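Local coordinates for protein inositol 2-dehydrogenase (Sinorhizobium meliloti, PDB 4HKT) that catalyses the NAD-dependent oxidation of myo-inositol to scyllo-inosose (2-keto-myo-inositol), the first step of myo-inositol breakdown, at residues 118-124 with 302-308; 76-80 with 92-97; 17-22 with 284-288; 7-11 with 69-73; 167-171 with 315-319. One frame throughout, in Å; residues are numbered along the deposited sequence.

Interaction 1 (118-124 with 302-308). With EDO (1,2-ethanediol), chain S.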
# COMPACT_ATOMS: atom_id res chain seq x y z
N MSE B 118 1.20 -10.09 36.28
CA MSE B 118 1.44 -9.64 34.94
C MSE B 118 1.13 -8.18 34.94
O MSE B 118 0.13 -7.75 35.54
CB MSE B 118 0.47 -10.34 33.98
CG MSE B 118 0.68 -9.88 32.56
SE MSE B 118 -0.51 -10.88 31.33
CE MSE B 118 0.42 -12.59 31.36
N VAL B 119 1.95 -7.40 34.23
CA VAL B 119 1.71 -5.97 34.13
C VAL B 119 1.12 -5.70 32.77
O VAL B 119 1.34 -6.44 31.83
CB VAL B 119 3.00 -5.12 34.39
CG1 VAL B 119 3.60 -5.44 35.75
CG2 VAL B 119 4.05 -5.34 33.32
N GLY B 120 0.41 -4.61 32.64
CA GLY B 120 -0.32 -4.34 31.43
C GLY B 120 0.48 -3.69 30.30
O GLY B 120 0.30 -2.51 30.01
N PHE B 121 1.39 -4.43 29.67
CA PHE B 121 1.99 -3.90 28.45
C PHE B 121 1.31 -4.66 27.33
O PHE B 121 1.84 -5.63 26.81
CB PHE B 121 3.49 -4.08 28.43
CG PHE B 121 4.24 -3.17 29.37
CD1 PHE B 121 4.05 -1.83 29.34
CD2 PHE B 121 5.23 -3.67 30.19
CE1 PHE B 121 4.76 -0.99 30.18
CE2 PHE B 121 5.97 -2.86 31.01
CZ PHE B 121 5.72 -1.51 31.03
N ASN B 122 0.11 -4.22 27.00
CA ASN B 122 -0.77 -4.97 26.09
C ASN B 122 -0.24 -5.07 24.67
O ASN B 122 -0.60 -6.00 23.91
CB ASN B 122 -2.14 -4.31 26.05
CG ASN B 122 -2.04 -2.82 25.77
OD1 ASN B 122 -1.64 -2.06 26.63
ND2 ASN B 122 -2.37 -2.43 24.57
N ARG B 123 0.65 -4.15 24.31
CA ARG B 123 1.20 -4.14 22.96
C ARG B 123 1.98 -5.38 22.65
O ARG B 123 2.05 -5.79 21.51
CB ARG B 123 1.99 -2.86 22.68
CG ARG B 123 1.11 -1.64 22.80
CD ARG B 123 1.89 -0.37 22.56
NE ARG B 123 1.14 0.77 23.08
CZ ARG B 123 1.58 2.03 23.08
NH1 ARG B 123 2.78 2.33 22.60
NH2 ARG B 123 0.81 3.01 23.57
N ARG B 124 2.52 -6.03 23.66
CA ARG B 124 3.19 -7.28 23.45
C ARG B 124 2.24 -8.42 22.96
O ARG B 124 2.73 -9.45 22.52
CB ARG B 124 3.86 -7.74 24.72
CG ARG B 124 5.06 -6.96 25.17
CD ARG B 124 5.67 -7.71 26.31
NE ARG B 124 6.83 -7.02 26.81
CZ ARG B 124 7.93 -7.62 27.22
NH1 ARG B 124 8.03 -8.96 27.21
NH2 ARG B 124 8.93 -6.88 27.66
N ALA B 302 5.12 -13.19 31.22
CA ALA B 302 5.64 -12.04 30.48
C ALA B 302 4.45 -11.28 29.91
O ALA B 302 3.57 -11.90 29.36
CB ALA B 302 6.55 -12.49 29.34
N PRO B 303 4.39 -9.96 30.07
CA PRO B 303 5.26 -9.04 30.80
C PRO B 303 5.14 -9.19 32.33
O PRO B 303 4.06 -9.21 32.89
CB PRO B 303 4.78 -7.67 30.33
CG PRO B 303 3.42 -7.87 29.82
CD PRO B 303 3.18 -9.30 29.55
N SER B 304 6.28 -9.37 32.95
CA SER B 304 6.37 -9.57 34.37
C SER B 304 6.50 -8.23 35.12
O SER B 304 6.62 -7.15 34.53
CB SER B 304 7.63 -10.35 34.64
OG SER B 304 8.79 -9.56 34.30
N GLY B 305 6.56 -8.34 36.43
CA GLY B 305 6.94 -7.26 37.30
C GLY B 305 8.26 -6.66 36.91
O GLY B 305 8.38 -5.44 36.84
N ASN B 306 9.27 -7.49 36.67
CA ASN B 306 10.56 -6.96 36.27
C ASN B 306 10.48 -6.19 34.96
O ASN B 306 11.20 -5.20 34.77
CB ASN B 306 11.63 -8.05 36.20
CG ASN B 306 13.02 -7.46 35.99
OD1 ASN B 306 13.53 -6.72 36.85
ND2 ASN B 306 13.60 -7.71 34.80
N ASP B 307 9.57 -6.58 34.06
CA ASP B 307 9.42 -5.83 32.81
C ASP B 307 8.84 -4.46 33.11
O ASP B 307 9.25 -3.48 32.50
CB ASP B 307 8.55 -6.56 31.78
CG ASP B 307 9.21 -7.85 31.25
OD1 ASP B 307 10.44 -7.87 31.01
OD2 ASP B 307 8.48 -8.86 31.11
N GLY B 308 7.90 -4.36 34.06
CA GLY B 308 7.41 -3.02 34.48
C GLY B 308 8.51 -2.15 35.09
O GLY B 308 8.61 -0.96 34.82
C1 EDO S . 12.32 -9.71 26.24
O1 EDO S . 11.11 -10.13 25.60
C2 EDO S . 12.08 -8.44 27.08
O2 EDO S . 10.93 -8.59 27.94
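Pro303 lies against four side chains of 118-124, and the peptide bond before it is cis. Its CB meets Val119 CG2 at 3.9 Å, the edge of the Phe121 ring, and one face of the Arg124 guanidinium, off toward the rim. Its CG sits 3.2 Å from Val119 O. Its CD packs 4.0 Å from CG of Met118, a selenomethionine. The backbones are joined by Val119 N donating to Pro303 O (3.1 Å, 162°). Phe121 has CG beside its backbone N and anti to the carbonyl carbon (chi1 -73°), which turns the ring toward the helix start. There Asp307 O meets the ring edge, 3.7 Å from Phe121 CE2. Arg124 runs extended from CG to NE and slides past Pro303 to Asp307. The guanidinium and carboxylate planes are 36° apart, and the salt bridge is long, with Arg124 NH2 3.8 Å from Asp307 OD1. An ethanediol, probably from the crystallisation liquor, sits at the guanidinium edge. Its O2 accepts from Arg124 NH2 at 2.6 Å and bonds weakly to Asp307 OD1. Ser304 and Asp307 form a capping box at the start of helix 305-324. Replacing Arg124 by an alanine would probably open a gap over one side of Pro303 and leave Asp307 with one positive partner fewer. Both charges have second partners on helix 168-184: Arg124 pairs with Asp178, Asp307 with Arg181. Strand 117-120 ends the parallel sheet within this chain, beside strand 89-93, and Met118 also touches Phe291 on helix 281-297.

Interaction 2 (76-80 with 92-97)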
# COMPACT_ATOMS: atom_id res chain seq x y z
N HIS B 76 -1.73 1.37 42.78
CA HIS B 76 -1.21 0.12 42.22
C HIS B 76 -0.32 -0.68 43.13
O HIS B 76 -0.60 -1.87 43.34
CB HIS B 76 -0.54 0.39 40.86
CG HIS B 76 -1.53 0.77 39.81
ND1 HIS B 76 -1.21 0.92 38.47
CD2 HIS B 76 -2.86 1.02 39.91
CE1 HIS B 76 -2.30 1.26 37.80
NE2 HIS B 76 -3.32 1.32 38.66
N ALA B 77 0.74 -0.09 43.67
CA ALA B 77 1.71 -0.93 44.36
C ALA B 77 1.11 -1.56 45.64
O ALA B 77 1.36 -2.74 45.96
CB ALA B 77 2.98 -0.16 44.67
N ASP B 78 0.31 -0.77 46.33
CA ASP B 78 -0.32 -1.23 47.56
C ASP B 78 -1.32 -2.34 47.25
O ASP B 78 -1.41 -3.33 47.95
CB ASP B 78 -1.04 -0.06 48.24
CG ASP B 78 -0.10 0.89 48.95
OD1 ASP B 78 1.08 0.57 49.11
OD2 ASP B 78 -0.55 1.99 49.35
N LEU B 79 -2.07 -2.17 46.18
CA LEU B 79 -3.06 -3.17 45.81
C LEU B 79 -2.40 -4.47 45.36
O LEU B 79 -2.87 -5.56 45.74
CB LEU B 79 -4.01 -2.64 44.76
CG LEU B 79 -5.06 -1.70 45.31
CD1 LEU B 79 -5.81 -1.07 44.15
CD2 LEU B 79 -6.03 -2.40 46.26
N ILE B 80 -1.29 -4.37 44.63
CA ILE B 80 -0.53 -5.57 44.26
C ILE B 80 -0.07 -6.29 45.53
O ILE B 80 -0.25 -7.50 45.66
CB ILE B 80 0.70 -5.24 43.36
CG1 ILE B 80 0.24 -4.71 42.01
CG2 ILE B 80 1.55 -6.49 43.19
CD1 ILE B 80 1.33 -3.96 41.24
N CYS B 92 -2.02 -6.12 36.68
CA CYS B 92 -2.06 -4.71 37.00
C CYS B 92 -1.73 -3.81 35.80
O CYS B 92 -0.70 -3.97 35.19
CB CYS B 92 -1.10 -4.41 38.14
SG CYS B 92 -1.38 -2.77 38.85
N GLU B 93 -2.63 -2.88 35.48
CA GLU B 93 -2.33 -1.86 34.49
C GLU B 93 -1.04 -1.07 34.86
O GLU B 93 -0.72 -0.89 36.03
CB GLU B 93 -3.49 -0.90 34.32
CG GLU B 93 -4.52 -1.35 33.30
CD GLU B 93 -3.96 -1.41 31.87
OE1 GLU B 93 -3.09 -0.58 31.53
OE2 GLU B 93 -4.36 -2.32 31.12
N LYS B 94 -0.33 -0.62 33.84
CA LYS B 94 0.86 0.16 34.06
C LYS B 94 0.48 1.38 34.87
O LYS B 94 -0.65 1.85 34.76
CB LYS B 94 1.47 0.61 32.74
CG LYS B 94 0.73 1.77 32.12
CD LYS B 94 1.55 2.49 31.11
CE LYS B 94 0.74 3.61 30.51
NZ LYS B 94 0.75 4.78 31.42
N PRO B 95 1.40 1.89 35.69
CA PRO B 95 2.67 1.30 36.10
C PRO B 95 2.44 0.54 37.42
O PRO B 95 1.34 0.55 37.96
CB PRO B 95 3.54 2.53 36.38
CG PRO B 95 2.58 3.52 36.91
CD PRO B 95 1.26 3.26 36.22
N ILE B 96 3.47 -0.11 37.91
CA ILE B 96 3.44 -0.65 39.26
C ILE B 96 3.44 0.52 40.22
O ILE B 96 2.66 0.58 41.19
CB ILE B 96 4.62 -1.57 39.51
CG1 ILE B 96 4.43 -2.86 38.68
CG2 ILE B 96 4.69 -1.95 40.98
CD1 ILE B 96 5.67 -3.69 38.56
N ASP B 97 4.34 1.47 39.95
CA ASP B 97 4.40 2.73 40.69
C ASP B 97 5.26 3.67 39.87
O ASP B 97 6.02 3.23 39.01
CB ASP B 97 5.00 2.56 42.09
CG ASP B 97 4.75 3.78 42.98
OD1 ASP B 97 3.62 3.93 43.44
OD2 ASP B 97 5.70 4.57 43.20
O HOH W 1 1.21 2.65 43.27
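His76 ND1 donates to Pro95 O, a short and fairly straight bond of 2.6 Å and 161°. The contact belongs to the beta-alpha-beta unit of strand 66-69, helix 76-85 and strand 89-93 in the Rossmann domain. It sets the first turn of the helix against the chain leaving strand 89-93. Glu93, Lys94 and Pro95 match the EKP signature of the Gfo/Idh/MocA family, and the peptide bond before Pro95 is cis. Pro95 O lies in the plane of the His76 ring. Lys94 O also stands at the ring edge, 3.5 Å from His76 CE1. The other ring nitrogen, NE2, is bonded to Thr71 O. A carbonyl oxygen at each nitrogen fixes the rotation of the ring and would probably favour its doubly protonated form. Cys92 covers one face: its SG is 3.9 Å from the ring centroid and 25° off the normal, a sulfur-aromatic contact. SG is placed over the ring by its torsion, anti to the backbone N of Cys92 (chi1 -166°). One turn along the helix, Ile80 CD1 reaches the same Cys92 SG at 3.8 Å. It also touches Ile96 CG2 at 3.9 Å, and the two isoleucines meet at about a right angle. Polar ends of the segment 92-97 turn to other parts of the chain. Glu93 binds His18, Lys94 NZ binds Asp171 O, and Asp97 OD2 takes the backbone N of Asp99. The first-turn amide of Ala77 is met by water 1: Ala77 N donates to it at 2.8 Å, and the water lies 2.7 Å from Asp97 OD1, to which it probably donates.

Interaction 3 (17-22 with 284-288). With EDO (1,2-ethanediol), chain V.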
# COMPACT_ATOMS: atom_id res chain seq x y z
N VAL B 17 -12.45 -1.93 29.19
CA VAL B 17 -11.79 -2.71 28.15
C VAL B 17 -11.45 -4.10 28.68
O VAL B 17 -11.62 -5.11 27.97
CB VAL B 17 -10.52 -1.99 27.66
CG1 VAL B 17 -9.62 -2.93 26.92
CG2 VAL B 17 -10.88 -0.79 26.78
N HIS B 18 -10.97 -4.16 29.92
CA HIS B 18 -10.70 -5.46 30.57
C HIS B 18 -11.96 -6.24 30.93
O HIS B 18 -11.97 -7.45 30.83
CB HIS B 18 -9.83 -5.27 31.80
CG HIS B 18 -8.44 -4.86 31.47
ND1 HIS B 18 -7.57 -5.70 30.80
CD2 HIS B 18 -7.79 -3.69 31.64
CE1 HIS B 18 -6.42 -5.07 30.62
NE2 HIS B 18 -6.53 -3.85 31.11
N ALA B 19 -13.00 -5.55 31.34
CA ALA B 19 -14.29 -6.17 31.55
C ALA B 19 -14.69 -6.94 30.28
O ALA B 19 -15.05 -8.13 30.33
CB ALA B 19 -15.33 -5.11 31.89
N LYS B 20 -14.61 -6.24 29.14
CA LYS B 20 -14.94 -6.84 27.84
C LYS B 20 -14.06 -8.05 27.55
O LYS B 20 -14.56 -9.07 27.08
CB LYS B 20 -14.79 -5.83 26.70
CG LYS B 20 -14.99 -6.44 25.31
CD LYS B 20 -15.15 -5.40 24.21
CE LYS B 20 -15.82 -6.04 22.99
NZ LYS B 20 -15.79 -5.21 21.76
N ALA B 21 -12.76 -7.94 27.81
CA ALA B 21 -11.85 -9.04 27.46
C ALA B 21 -12.05 -10.24 28.39
O ALA B 21 -11.94 -11.38 27.96
CB ALA B 21 -10.40 -8.58 27.49
N VAL B 22 -12.30 -9.98 29.67
CA VAL B 22 -12.53 -11.06 30.63
C VAL B 22 -13.82 -11.75 30.27
O VAL B 22 -13.87 -12.99 30.20
CB VAL B 22 -12.65 -10.54 32.07
CG1 VAL B 22 -13.26 -11.59 32.98
CG2 VAL B 22 -11.28 -10.13 32.58
N TYR B 284 -5.96 -7.05 24.06
CA TYR B 284 -6.56 -7.28 25.38
C TYR B 284 -7.14 -8.70 25.54
O TYR B 284 -7.00 -9.29 26.61
CB TYR B 284 -7.62 -6.24 25.69
CG TYR B 284 -7.08 -4.83 25.77
CD1 TYR B 284 -6.11 -4.49 26.72
CD2 TYR B 284 -7.52 -3.83 24.90
CE1 TYR B 284 -5.59 -3.19 26.77
CE2 TYR B 284 -7.01 -2.54 24.95
CZ TYR B 284 -6.06 -2.23 25.89
OH TYR B 284 -5.58 -0.94 25.96
N ALA B 285 -7.72 -9.28 24.49
CA ALA B 285 -8.17 -10.67 24.56
C ALA B 285 -7.00 -11.62 24.78
O ALA B 285 -7.06 -12.51 25.64
CB ALA B 285 -8.96 -11.07 23.31
N ASN B 286 -5.91 -11.41 24.02
CA ASN B 286 -4.79 -12.31 24.06
C ASN B 286 -4.08 -12.24 25.41
O ASN B 286 -3.54 -13.24 25.92
CB ASN B 286 -3.78 -11.93 22.95
CG ASN B 286 -4.25 -12.33 21.56
OD1 ASN B 286 -5.17 -13.14 21.40
ND2 ASN B 286 -3.59 -11.78 20.53
N GLU B 287 -4.05 -11.03 25.95
CA GLU B 287 -3.41 -10.74 27.22
C GLU B 287 -4.10 -11.49 28.38
O GLU B 287 -3.44 -12.16 29.16
CB GLU B 287 -3.51 -9.23 27.43
CG GLU B 287 -3.07 -8.65 28.74
CD GLU B 287 -3.25 -7.14 28.72
OE1 GLU B 287 -4.39 -6.66 28.66
OE2 GLU B 287 -2.25 -6.41 28.73
N ILE B 288 -5.42 -11.39 28.44
CA ILE B 288 -6.20 -12.13 29.43
C ILE B 288 -5.98 -13.62 29.21
O ILE B 288 -5.71 -14.37 30.17
CB ILE B 288 -7.70 -11.77 29.41
CG1 ILE B 288 -7.92 -10.30 29.79
CG2 ILE B 288 -8.51 -12.66 30.36
CD1 ILE B 288 -7.42 -9.87 31.16
C1 EDO V . -2.62 -15.38 23.73
O1 EDO V . -2.78 -15.78 25.07
C2 EDO V . -1.24 -14.78 23.60
O2 EDO V . -1.06 -14.24 22.30
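Helix 13-24, the first helix of the Rossmann domain, packs here on helix 281-297 through Val17, His18, Ala21 and Val22. The short axes come within 8.8 Å and cross at -64°. Tyr284 turns one ring edge toward the face of His18. This is an offset edge-to-face pair, with ring centroids 5.5 Å apart and planes at 76°. Val17 CG1 is modelled over a face of the same tyrosine, but too close for its exact position to be trusted. Glu287 comes to the edge of the His18 ring and in its plane, with OE1 3.2 Å from His18 CE1. The glutamate gets there with CG anti to its backbone N (chi1 173°) and an extended chain. His18 NE2 is bonded to Glu93 OE2, while the buried His18 ND1 has no partner in the model. Ala21 fits between two residues of the other helix. Its CB lies 3.6 Å from Tyr284 O and 3.8 Å from Ile288 CG1. The tip of Ile288 runs on beside the next residue, with CD1 4.1 Å from Val22 CG2. With an alanine in place of Tyr284, the His18 face would probably lose its edge partner, leaving that ring freer to shift. On another side of helix 281-297, Asn286 O accepts from an ethanediol. Near the end of helix 13-24, Ser23 with Asn25 and Ala28 binds a sodium ion. The helix is backed by strand 4-9, where Ala19 touches Leu8 and Val22 touches Phe6, and by Tyr48 of helix 38-48.

Interaction 4 (7-11 with 69-73)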
# COMPACT_ATOMS: atom_id res chain seq x y z
N GLY B 7 -12.06 -10.57 39.91
CA GLY B 7 -12.55 -9.31 40.44
C GLY B 7 -11.88 -8.22 39.65
O GLY B 7 -10.68 -8.30 39.40
N LEU B 8 -12.66 -7.22 39.24
CA LEU B 8 -12.15 -6.04 38.55
C LEU B 8 -12.16 -4.87 39.52
O LEU B 8 -13.18 -4.61 40.16
CB LEU B 8 -13.03 -5.70 37.33
CG LEU B 8 -12.77 -4.39 36.58
CD1 LEU B 8 -11.33 -4.29 36.14
CD2 LEU B 8 -13.69 -4.25 35.38
N LEU B 9 -11.03 -4.17 39.61
CA LEU B 9 -10.90 -2.99 40.44
C LEU B 9 -10.66 -1.81 39.54
O LEU B 9 -9.62 -1.74 38.87
CB LEU B 9 -9.74 -3.11 41.42
CG LEU B 9 -9.61 -4.44 42.15
CD1 LEU B 9 -8.49 -4.34 43.17
CD2 LEU B 9 -10.90 -4.84 42.84
N GLY B 10 -11.62 -0.90 39.52
CA GLY B 10 -11.58 0.26 38.64
C GLY B 10 -12.52 0.08 37.46
O GLY B 10 -12.45 -0.91 36.73
N ALA B 11 -13.39 1.08 37.24
CA ALA B 11 -14.44 0.99 36.22
C ALA B 11 -14.38 2.11 35.18
O ALA B 11 -15.38 2.37 34.51
CB ALA B 11 -15.81 0.97 36.90
N ILE B 69 -6.36 -4.92 38.15
CA ILE B 69 -6.26 -3.62 38.82
C ILE B 69 -6.16 -2.52 37.75
O ILE B 69 -5.14 -2.40 37.02
CB ILE B 69 -5.06 -3.54 39.78
CG1 ILE B 69 -5.11 -4.67 40.80
CG2 ILE B 69 -5.00 -2.17 40.43
CD1 ILE B 69 -3.81 -4.87 41.58
N CYS B 70 -7.25 -1.75 37.67
CA CYS B 70 -7.43 -0.64 36.75
C CYS B 70 -7.76 0.64 37.52
O CYS B 70 -8.37 1.53 36.98
CB CYS B 70 -8.59 -0.95 35.79
SG CYS B 70 -8.27 -2.45 34.84
N THR B 71 -7.38 0.71 38.78
CA THR B 71 -7.62 1.90 39.60
C THR B 71 -6.56 2.95 39.30
O THR B 71 -5.64 2.71 38.52
CB THR B 71 -7.59 1.52 41.10
OG1 THR B 71 -6.44 0.71 41.33
CG2 THR B 71 -8.85 0.76 41.50
N PRO B 72 -6.65 4.13 39.92
CA PRO B 72 -5.62 5.12 39.68
C PRO B 72 -4.21 4.62 40.03
O PRO B 72 -4.05 3.79 40.92
CB PRO B 72 -6.00 6.24 40.63
CG PRO B 72 -7.49 6.14 40.72
CD PRO B 72 -7.74 4.67 40.76
N THR B 73 -3.22 5.19 39.35
CA THR B 73 -1.82 4.81 39.48
C THR B 73 -1.28 4.81 40.91
O THR B 73 -0.54 3.91 41.27
CB THR B 73 -0.96 5.75 38.65
OG1 THR B 73 -1.27 5.58 37.26
CG2 THR B 73 0.53 5.52 38.90
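Leu9 reaches across to both Ile69 and Thr71. Its CB is on the sheet face shared with Ile69 and touches Thr71 CG2 at 4.0 Å. A chi1 of -44°, with CG beside the backbone N, carries the branch toward Ile69. At the tip, Leu9 CD1 meets Ile69 CG1 at 4.1 Å. The two side chains lie side by side and point the same way, as expected of a parallel bridge, and their CA atoms are 5.0 Å apart. The backbone closes the pair: Cys70 N donates to Leu9 O at 2.7 Å, with an angle of 152°. Thr71 N is also near this oxygen, but its angle is too poor for a bond. Cys70 CB lies 3.3 Å from Leu9 O, and its SG goes on to Leu8 CD1 at 3.8 Å. Gly10 passes close to the other chain. A CB on it would clash with Cys70 O and with Thr71 N, and its backbone angles (phi 104°) are themselves ones that a side chain would hardly tolerate. Gly10 is probably the first glycine of the Rossmann GxGxxG motif, so the contact helps shape the turn at the carboxyl end of the first strand, where such folds bind the dinucleotide. Thr71 OG1 is hydrogen-bonded to Thr75 OG1. Strand 4-9 runs between strands 28-34 and 66-69. Helix 13-24 covers Leu8 and Cys70 through Ala19 and His18, and helix 76-85 covers Leu9 and Ile69 through Phe83, His76 and Leu79.

Interaction 5 (167-171 with 315-319). With EDO (1,2-ethanediol), chain X.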
# COMPACT_ATOMS: atom_id res chain seq x y z
N GLY B 167 4.79 12.32 34.02
CA GLY B 167 5.33 12.95 32.83
C GLY B 167 5.36 12.00 31.66
O GLY B 167 5.13 10.79 31.81
N ILE B 168 5.57 12.58 30.47
CA ILE B 168 5.35 11.86 29.23
C ILE B 168 6.19 10.58 29.15
O ILE B 168 5.70 9.54 28.65
CB ILE B 168 5.61 12.77 28.01
CG1 ILE B 168 5.22 12.06 26.72
CG2 ILE B 168 7.09 13.16 27.91
CD1 ILE B 168 5.15 13.01 25.55
N PHE B 169 7.40 10.60 29.69
CA PHE B 169 8.27 9.40 29.59
C PHE B 169 7.73 8.25 30.41
O PHE B 169 7.74 7.11 29.97
CB PHE B 169 9.68 9.73 29.99
CG PHE B 169 10.38 10.67 29.03
CD1 PHE B 169 10.61 10.27 27.71
CD2 PHE B 169 10.83 11.91 29.43
CE1 PHE B 169 11.27 11.10 26.82
CE2 PHE B 169 11.48 12.76 28.54
CZ PHE B 169 11.70 12.35 27.23
N ARG B 170 7.24 8.57 31.62
CA ARG B 170 6.66 7.57 32.51
C ARG B 170 5.26 7.15 32.09
O ARG B 170 4.86 6.02 32.35
CB ARG B 170 6.69 8.05 33.96
CG ARG B 170 8.09 8.38 34.44
CD ARG B 170 8.19 8.55 35.95
NE ARG B 170 9.53 8.92 36.41
CZ ARG B 170 10.02 10.15 36.49
NH1 ARG B 170 9.29 11.18 36.13
NH2 ARG B 170 11.27 10.34 36.93
N ASP B 171 4.53 8.04 31.44
CA ASP B 171 3.11 7.80 31.16
C ASP B 171 2.86 7.26 29.77
O ASP B 171 1.96 6.41 29.60
CB ASP B 171 2.27 9.05 31.36
CG ASP B 171 0.78 8.81 31.11
OD1 ASP B 171 0.17 8.12 31.95
OD2 ASP B 171 0.21 9.29 30.10
N ALA B 315 12.46 5.04 31.50
CA ALA B 315 11.83 6.35 31.56
C ALA B 315 12.60 7.30 32.48
O ALA B 315 12.82 8.47 32.13
CB ALA B 315 10.34 6.26 31.96
N ASP B 316 12.99 6.82 33.66
CA ASP B 316 13.71 7.67 34.63
C ASP B 316 15.04 8.20 34.01
O ASP B 316 15.41 9.38 34.19
CB ASP B 316 14.03 6.90 35.92
CG ASP B 316 12.80 6.65 36.80
OD1 ASP B 316 11.78 7.36 36.71
OD2 ASP B 316 12.87 5.71 37.61
N ALA B 317 15.75 7.29 33.32
CA ALA B 317 16.95 7.65 32.60
C ALA B 317 16.65 8.66 31.51
O ALA B 317 17.42 9.60 31.35
CB ALA B 317 17.66 6.41 32.03
N ALA B 318 15.54 8.50 30.76
CA ALA B 318 15.17 9.53 29.78
C ALA B 318 14.95 10.92 30.37
O ALA B 318 15.36 11.89 29.77
CB ALA B 318 13.95 9.12 28.93
N VAL B 319 14.31 11.00 31.52
CA VAL B 319 14.05 12.26 32.20
C VAL B 319 15.37 12.96 32.55
O VAL B 319 15.53 14.15 32.27
CB VAL B 319 13.20 12.02 33.48
CG1 VAL B 319 12.98 13.28 34.30
CG2 VAL B 319 11.80 11.44 33.16
C1 EDO X . -1.95 8.22 27.91
O1 EDO X . -2.02 8.67 29.26
C2 EDO X . -0.65 7.47 27.61
O2 EDO X . -0.38 7.52 26.21
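Arg170 starts with CG beside its backbone N (chi1 -58°) and then runs extended to NE, which brings its guanidinium to Asp316. The aspartate's CB points away from 167-171, yet its chi1 of -73° swings the carboxylate back. Arg170 NE donates to Asp316 OD1 at 2.8 Å, and NH2 adds a weak bond to the same oxygen at 3.0 Å. OD1 thus takes two donors of one salt bridge at the edge of the guanidinium, near its plane. The two flat groups are not coplanar: their planes differ by 55°. Val319 CG2 lies over one guanidinium face, 3.9 Å from Arg170 NH1. The same methyl reaches Phe169 CD2, also at 3.9 Å, and so joins the charged and aromatic parts of the contact. The Phe169 ring is sandwiched. Ala318 CB makes a CH-pi contact over one face, 3.8 Å from the centroid, and Ile168 CG2 lies over the opposite face. Ala315 sits close to the backbone, with its CB 3.4 Å from Phe169 O. The small side chains of Ala315 and Ala318 let the helices come close; the CA atoms of Phe169 and Ala315 are 5.1 Å apart. Asp171 points away from this contact, where its carboxylate binds Arg230 and Tyr161. Arg170 NH1 has a further bond to Gly166 O. Helices 168-184 and 305-324 meet here against the mixed sheet of the C-terminal domain. Phe169 also touches Val212 and Val214 of strand 211-218, and Ala318 touches Val191 and Ala193 of strand 188-196.

Interactions 1, 2 and 4 share the parallel Rossmann sheet, with strands 4-9, 66-69, 89-93 and 117-120 adjacent in that order. The centres of 2 and 4 are about 10 Å apart, those of 1 and 2 about 11 Å. Along the chain, 4 closes before 2 opens, and 2 before 1. Interaction 3 ties the first Rossmann helix to helix 281-297. It reaches interaction 2 through His18 and Glu93. Interaction 5 lies in the C-terminal domain and shares helix 305-324 with interaction 1. The centres of interactions 3 and 5 are about 27 Å apart. Lys94 and Asp171 connect 2 with 5. Helix 305-324 thus touches both domains, and helix 281-297 packs on the Rossmann domain.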